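Local coordinates for (S)-ureidoglycine aminohydrolase cupin domain-containing protein (Pseudomonas syringae pv. tomato, PDB 3MYX) that is of unknown function but belongs to the cupin superfamily and may be related to (S)-ureidoglycine aminohydrolases, at residues A[167-181]-A[223-237]. Sequence-based numbering, arbitrary orientation.
Sequences LRIGVWDSTPYERIS and CKWTSTGYVRKFYAV
Trp172, Trp225 and Tyr235 bury the most surface where 167-181 and 223-237 run antiparallel, and they illustrate how aromatic side chains from two successive strand pairs can meet, an arrangement consistent with the cupin fold. Backbone bonds join 168-174 to 231-237, from the hydrogen-bonded pair Arg168–Val237 to Ser174–Val231. With CG wedged between its own N and carbonyl carbon (chi1 63°), Tyr235 lays its ring back over the neighbouring strand, where Gly170 CA makes a CH-pi contact 4.0 Å from the ring centroid. Trp172 CB abuts the same ring, CD2 of Tyr235 lying 3.7 Å from it. The extended Lys233 chain crosses one face of the Trp172 indole and brings NZ over the six-membered ring in a cation-pi contact, 4.0 Å from the centroid and only 14° off the normal. Lys233 NZ also donates to a water at 2.7 Å, which in turn meets Tyr177 OH, and forms a salt bridge with Glu188. Trp225 approaches Trp172 from the opposite direction, an oblique pair with Trp225 CH2 3.8 Å from Trp172 CH2. The Trp225 five-membered ring makes an offset stack with Tyr177, planes 8° apart and centroids separated by 3.9 Å, while Trp225 NE1 donates to Ser227 OG, an oxygen that also accepts from Tyr177 N. Beside Trp225, the Arg179 guanidinium covers Trp225 CB with one face and gives NH1 in its plane to Cys223 O, at 2.8 Å. On the face carrying Val171 and Phe234, Asp173 OD2 accepts from Tyr230 OH at 2.6 Å and forms salt bridges with Arg155 and Arg232, which also donates to Ala134 O. Strand 154-161 flanks 168-174, strand 188-192 borders 231-237, and strand 197-201 packs against Trp225.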
# COMPACT_ATOMS: atom_id res chain seq x y z
N LEU A 167 -0.24 -2.25 11.37
CA LEU A 167 -0.87 -2.26 10.05
C LEU A 167 -2.28 -2.78 10.08
O LEU A 167 -2.56 -3.83 10.69
CB LEU A 167 -0.05 -3.08 9.06
CG LEU A 167 1.23 -2.43 8.55
CD1 LEU A 167 2.08 -3.48 7.80
CD2 LEU A 167 0.92 -1.24 7.65
N ARG A 168 -3.17 -2.04 9.43
CA ARG A 168 -4.51 -2.48 9.09
C ARG A 168 -4.59 -2.33 7.58
O ARG A 168 -4.25 -1.27 7.02
CB ARG A 168 -5.57 -1.63 9.79
CG ARG A 168 -5.75 -1.90 11.26
CD ARG A 168 -6.92 -1.08 11.80
NE ARG A 168 -6.68 0.36 11.75
CZ ARG A 168 -7.27 1.25 10.93
NH1 ARG A 168 -8.18 0.90 10.00
NH2 ARG A 168 -6.94 2.53 11.03
N ILE A 169 -5.03 -3.39 6.92
CA ILE A 169 -5.00 -3.50 5.46
C ILE A 169 -6.36 -3.95 4.97
O ILE A 169 -6.96 -4.87 5.52
CB ILE A 169 -3.89 -4.46 5.02
CG1 ILE A 169 -2.52 -3.91 5.43
CG2 ILE A 169 -3.98 -4.70 3.52
CD1 ILE A 169 -1.35 -4.87 5.27
N GLY A 170 -6.89 -3.28 3.95
CA GLY A 170 -8.20 -3.63 3.49
C GLY A 170 -8.65 -2.80 2.32
O GLY A 170 -7.84 -2.33 1.52
N VAL A 171 -9.97 -2.66 2.22
CA VAL A 171 -10.62 -1.93 1.16
C VAL A 171 -11.52 -0.86 1.80
O VAL A 171 -12.16 -1.11 2.83
CB VAL A 171 -11.42 -2.88 0.24
CG1 VAL A 171 -12.18 -2.08 -0.87
CG2 VAL A 171 -10.51 -3.92 -0.40
N TRP A 172 -11.52 0.33 1.20
CA TRP A 172 -12.27 1.50 1.69
C TRP A 172 -12.97 2.15 0.53
O TRP A 172 -12.46 2.13 -0.60
CB TRP A 172 -11.31 2.49 2.29
CG TRP A 172 -11.75 3.87 2.72
CD1 TRP A 172 -12.09 4.23 3.97
CD2 TRP A 172 -11.73 5.07 1.95
NE1 TRP A 172 -12.31 5.59 4.04
CE2 TRP A 172 -12.06 6.13 2.80
CE3 TRP A 172 -11.43 5.36 0.62
CZ2 TRP A 172 -12.10 7.45 2.37
CZ3 TRP A 172 -11.46 6.67 0.19
CH2 TRP A 172 -11.78 7.70 1.08
N ASP A 173 -14.12 2.75 0.78
CA ASP A 173 -14.73 3.62 -0.21
C ASP A 173 -15.34 4.85 0.41
O ASP A 173 -15.51 4.94 1.63
CB ASP A 173 -15.66 2.87 -1.20
CG ASP A 173 -17.05 2.50 -0.65
OD1 ASP A 173 -17.49 2.91 0.45
OD2 ASP A 173 -17.72 1.72 -1.39
N SER A 174 -15.63 5.82 -0.44
CA SER A 174 -16.16 7.08 0.04
C SER A 174 -16.88 7.83 -1.06
O SER A 174 -16.46 7.81 -2.21
CB SER A 174 -15.03 7.98 0.56
OG SER A 174 -15.53 9.14 1.19
N THR A 175 -17.91 8.54 -0.65
CA THR A 175 -18.53 9.57 -1.47
C THR A 175 -17.55 10.78 -1.52
O THR A 175 -16.53 10.80 -0.83
CB THR A 175 -19.90 9.92 -0.87
OG1 THR A 175 -19.75 10.46 0.44
CG2 THR A 175 -20.83 8.70 -0.81
N PRO A 176 -17.83 11.77 -2.39
CA PRO A 176 -16.87 12.85 -2.60
C PRO A 176 -16.67 13.72 -1.37
O PRO A 176 -17.59 13.95 -0.60
CB PRO A 176 -17.53 13.71 -3.69
CG PRO A 176 -18.56 12.88 -4.29
CD PRO A 176 -18.99 11.87 -3.29
N TYR A 177 -15.45 14.21 -1.19
CA TYR A 177 -15.19 15.21 -0.17
C TYR A 177 -13.92 15.99 -0.40
O TYR A 177 -13.06 15.60 -1.21
CB TYR A 177 -15.17 14.61 1.24
CG TYR A 177 -14.02 13.68 1.56
CD1 TYR A 177 -14.06 12.34 1.21
CD2 TYR A 177 -12.91 14.14 2.24
CE1 TYR A 177 -13.04 11.47 1.55
CE2 TYR A 177 -11.88 13.28 2.60
CZ TYR A 177 -11.95 11.94 2.25
OH TYR A 177 -10.95 11.07 2.58
N GLU A 178 -13.83 17.10 0.33
CA GLU A 178 -12.68 17.99 0.29
C GLU A 178 -12.39 18.44 1.69
O GLU A 178 -13.29 18.85 2.42
CB GLU A 178 -12.97 19.19 -0.62
CG GLU A 178 -11.78 20.15 -0.78
CD GLU A 178 -12.10 21.37 -1.64
OE1 GLU A 178 -13.17 21.41 -2.28
OE2 GLU A 178 -11.25 22.28 -1.69
N ARG A 179 -11.11 18.39 2.07
CA ARG A 179 -10.66 18.87 3.36
C ARG A 179 -9.43 19.74 3.18
O ARG A 179 -8.80 19.75 2.13
CB ARG A 179 -10.33 17.68 4.27
CG ARG A 179 -9.30 16.70 3.72
CD ARG A 179 -8.80 15.76 4.79
NE ARG A 179 -7.76 14.85 4.30
CZ ARG A 179 -6.49 15.19 4.09
NH1 ARG A 179 -6.06 16.43 4.30
NH2 ARG A 179 -5.64 14.27 3.64
N ILE A 180 -9.07 20.45 4.24
CA ILE A 180 -7.87 21.26 4.23
C ILE A 180 -6.63 20.40 4.33
O ILE A 180 -6.68 19.23 4.72
CB ILE A 180 -7.89 22.33 5.34
CG1 ILE A 180 -7.79 21.69 6.73
CG2 ILE A 180 -9.12 23.24 5.19
CD1 ILE A 180 -7.64 22.75 7.85
N SER A 181 -5.50 20.96 3.94
CA SER A 181 -4.23 20.28 4.08
C SER A 181 -3.91 20.05 5.55
O SER A 181 -4.07 20.95 6.38
CB SER A 181 -3.14 21.13 3.45
OG SER A 181 -1.87 20.51 3.51
N CYS A 223 -0.75 17.12 3.25
CA CYS A 223 -1.55 16.61 2.16
C CYS A 223 -2.96 17.21 2.27
O CYS A 223 -3.54 17.03 3.34
CB CYS A 223 -1.60 15.10 2.38
SG CYS A 223 -2.36 14.09 1.14
N LYS A 224 -3.49 17.78 1.19
CA LYS A 224 -4.90 18.11 1.06
C LYS A 224 -5.54 17.04 0.18
O LYS A 224 -4.95 16.65 -0.80
CB LYS A 224 -5.02 19.46 0.38
CG LYS A 224 -6.42 19.96 0.21
CD LYS A 224 -6.45 21.19 -0.67
CE LYS A 224 -7.86 21.57 -1.04
NZ LYS A 224 -8.67 21.87 0.17
N TRP A 225 -6.73 16.58 0.56
CA TRP A 225 -7.50 15.63 -0.24
C TRP A 225 -8.67 16.36 -0.88
O TRP A 225 -9.43 17.04 -0.18
CB TRP A 225 -8.04 14.53 0.66
CG TRP A 225 -9.06 13.60 0.03
CD1 TRP A 225 -10.33 13.92 -0.36
CD2 TRP A 225 -8.90 12.20 -0.27
NE1 TRP A 225 -10.96 12.82 -0.88
CE2 TRP A 225 -10.12 11.75 -0.81
CE3 TRP A 225 -7.86 11.28 -0.09
CZ2 TRP A 225 -10.30 10.44 -1.24
CZ3 TRP A 225 -8.05 9.98 -0.52
CH2 TRP A 225 -9.27 9.57 -1.07
N THR A 226 -8.83 16.18 -2.19
CA THR A 226 -10.04 16.59 -2.91
C THR A 226 -10.49 15.49 -3.85
O THR A 226 -9.77 15.11 -4.77
CB THR A 226 -9.84 17.86 -3.76
OG1 THR A 226 -9.25 18.87 -2.95
CG2 THR A 226 -11.19 18.36 -4.31
N SER A 227 -11.69 14.99 -3.62
CA SER A 227 -12.33 14.08 -4.56
C SER A 227 -13.68 14.67 -4.94
O SER A 227 -14.42 15.17 -4.09
CB SER A 227 -12.48 12.68 -3.97
OG SER A 227 -13.21 12.67 -2.76
N THR A 228 -14.00 14.62 -6.22
CA THR A 228 -15.28 15.12 -6.71
C THR A 228 -16.21 13.98 -7.11
O THR A 228 -17.32 14.22 -7.53
CB THR A 228 -15.06 16.09 -7.90
OG1 THR A 228 -14.35 15.40 -8.93
CG2 THR A 228 -14.29 17.35 -7.45
N GLY A 229 -15.76 12.74 -6.96
CA GLY A 229 -16.55 11.55 -7.23
C GLY A 229 -16.20 10.48 -6.21
O GLY A 229 -15.30 10.64 -5.37
N TYR A 230 -16.94 9.39 -6.27
CA TYR A 230 -16.66 8.19 -5.51
C TYR A 230 -15.24 7.70 -5.69
O TYR A 230 -14.69 7.71 -6.81
CB TYR A 230 -17.61 7.11 -6.00
CG TYR A 230 -17.45 5.74 -5.41
CD1 TYR A 230 -18.01 5.42 -4.18
CD2 TYR A 230 -16.78 4.75 -6.09
CE1 TYR A 230 -17.90 4.13 -3.66
CE2 TYR A 230 -16.67 3.47 -5.58
CZ TYR A 230 -17.22 3.16 -4.37
OH TYR A 230 -17.14 1.86 -3.89
N VAL A 231 -14.64 7.24 -4.60
CA VAL A 231 -13.33 6.60 -4.61
C VAL A 231 -13.42 5.28 -3.87
O VAL A 231 -14.06 5.19 -2.83
CB VAL A 231 -12.26 7.51 -3.98
CG1 VAL A 231 -10.93 6.79 -3.80
CG2 VAL A 231 -12.05 8.77 -4.82
N ARG A 232 -12.76 4.26 -4.41
CA ARG A 232 -12.57 3.00 -3.71
C ARG A 232 -11.11 2.65 -3.79
O ARG A 232 -10.51 2.79 -4.87
CB ARG A 232 -13.43 1.92 -4.34
CG ARG A 232 -13.33 0.55 -3.69
CD ARG A 232 -14.21 -0.42 -4.46
NE ARG A 232 -14.35 -1.72 -3.84
CZ ARG A 232 -15.31 -2.10 -2.98
NH1 ARG A 232 -16.28 -1.31 -2.56
NH2 ARG A 232 -15.27 -3.31 -2.53
N LYS A 233 -10.54 2.20 -2.68
CA LYS A 233 -9.12 1.92 -2.65
C LYS A 233 -8.77 0.73 -1.80
O LYS A 233 -9.45 0.45 -0.83
CB LYS A 233 -8.35 3.15 -2.14
CG LYS A 233 -8.52 3.42 -0.67
CD LYS A 233 -8.08 4.83 -0.29
CE LYS A 233 -8.11 5.03 1.20
NZ LYS A 233 -7.79 6.45 1.58
N PHE A 234 -7.67 0.06 -2.17
CA PHE A 234 -6.94 -0.76 -1.24
C PHE A 234 -6.14 0.20 -0.37
O PHE A 234 -5.60 1.21 -0.86
CB PHE A 234 -5.92 -1.65 -1.95
CG PHE A 234 -6.50 -2.82 -2.67
CD1 PHE A 234 -7.16 -3.82 -1.96
CD2 PHE A 234 -6.29 -3.01 -4.03
CE1 PHE A 234 -7.64 -4.95 -2.62
CE2 PHE A 234 -6.78 -4.15 -4.69
CZ PHE A 234 -7.44 -5.11 -3.99
N TYR A 235 -6.00 -0.14 0.91
CA TYR A 235 -5.15 0.63 1.80
C TYR A 235 -4.31 -0.27 2.70
O TYR A 235 -4.70 -1.40 3.03
CB TYR A 235 -5.97 1.57 2.67
CG TYR A 235 -6.94 0.88 3.61
CD1 TYR A 235 -6.52 0.41 4.87
CD2 TYR A 235 -8.25 0.65 3.23
CE1 TYR A 235 -7.41 -0.22 5.73
CE2 TYR A 235 -9.13 0.01 4.08
CZ TYR A 235 -8.72 -0.42 5.31
OH TYR A 235 -9.65 -1.08 6.10
N ALA A 236 -3.16 0.27 3.07
CA ALA A 236 -2.40 -0.20 4.23
C ALA A 236 -2.15 1.04 5.07
O ALA A 236 -1.59 2.02 4.56
CB ALA A 236 -1.06 -0.82 3.82
N VAL A 237 -2.60 1.04 6.33
CA VAL A 237 -2.37 2.17 7.22
C VAL A 237 -1.75 1.69 8.52
O VAL A 237 -2.04 0.58 8.98
CB VAL A 237 -3.67 2.95 7.53
CG1 VAL A 237 -4.20 3.64 6.27
CG2 VAL A 237 -4.74 2.07 8.19
O HOH W 1 -14.33 10.23 -2.71
O HOH W 2 -8.78 8.80 2.54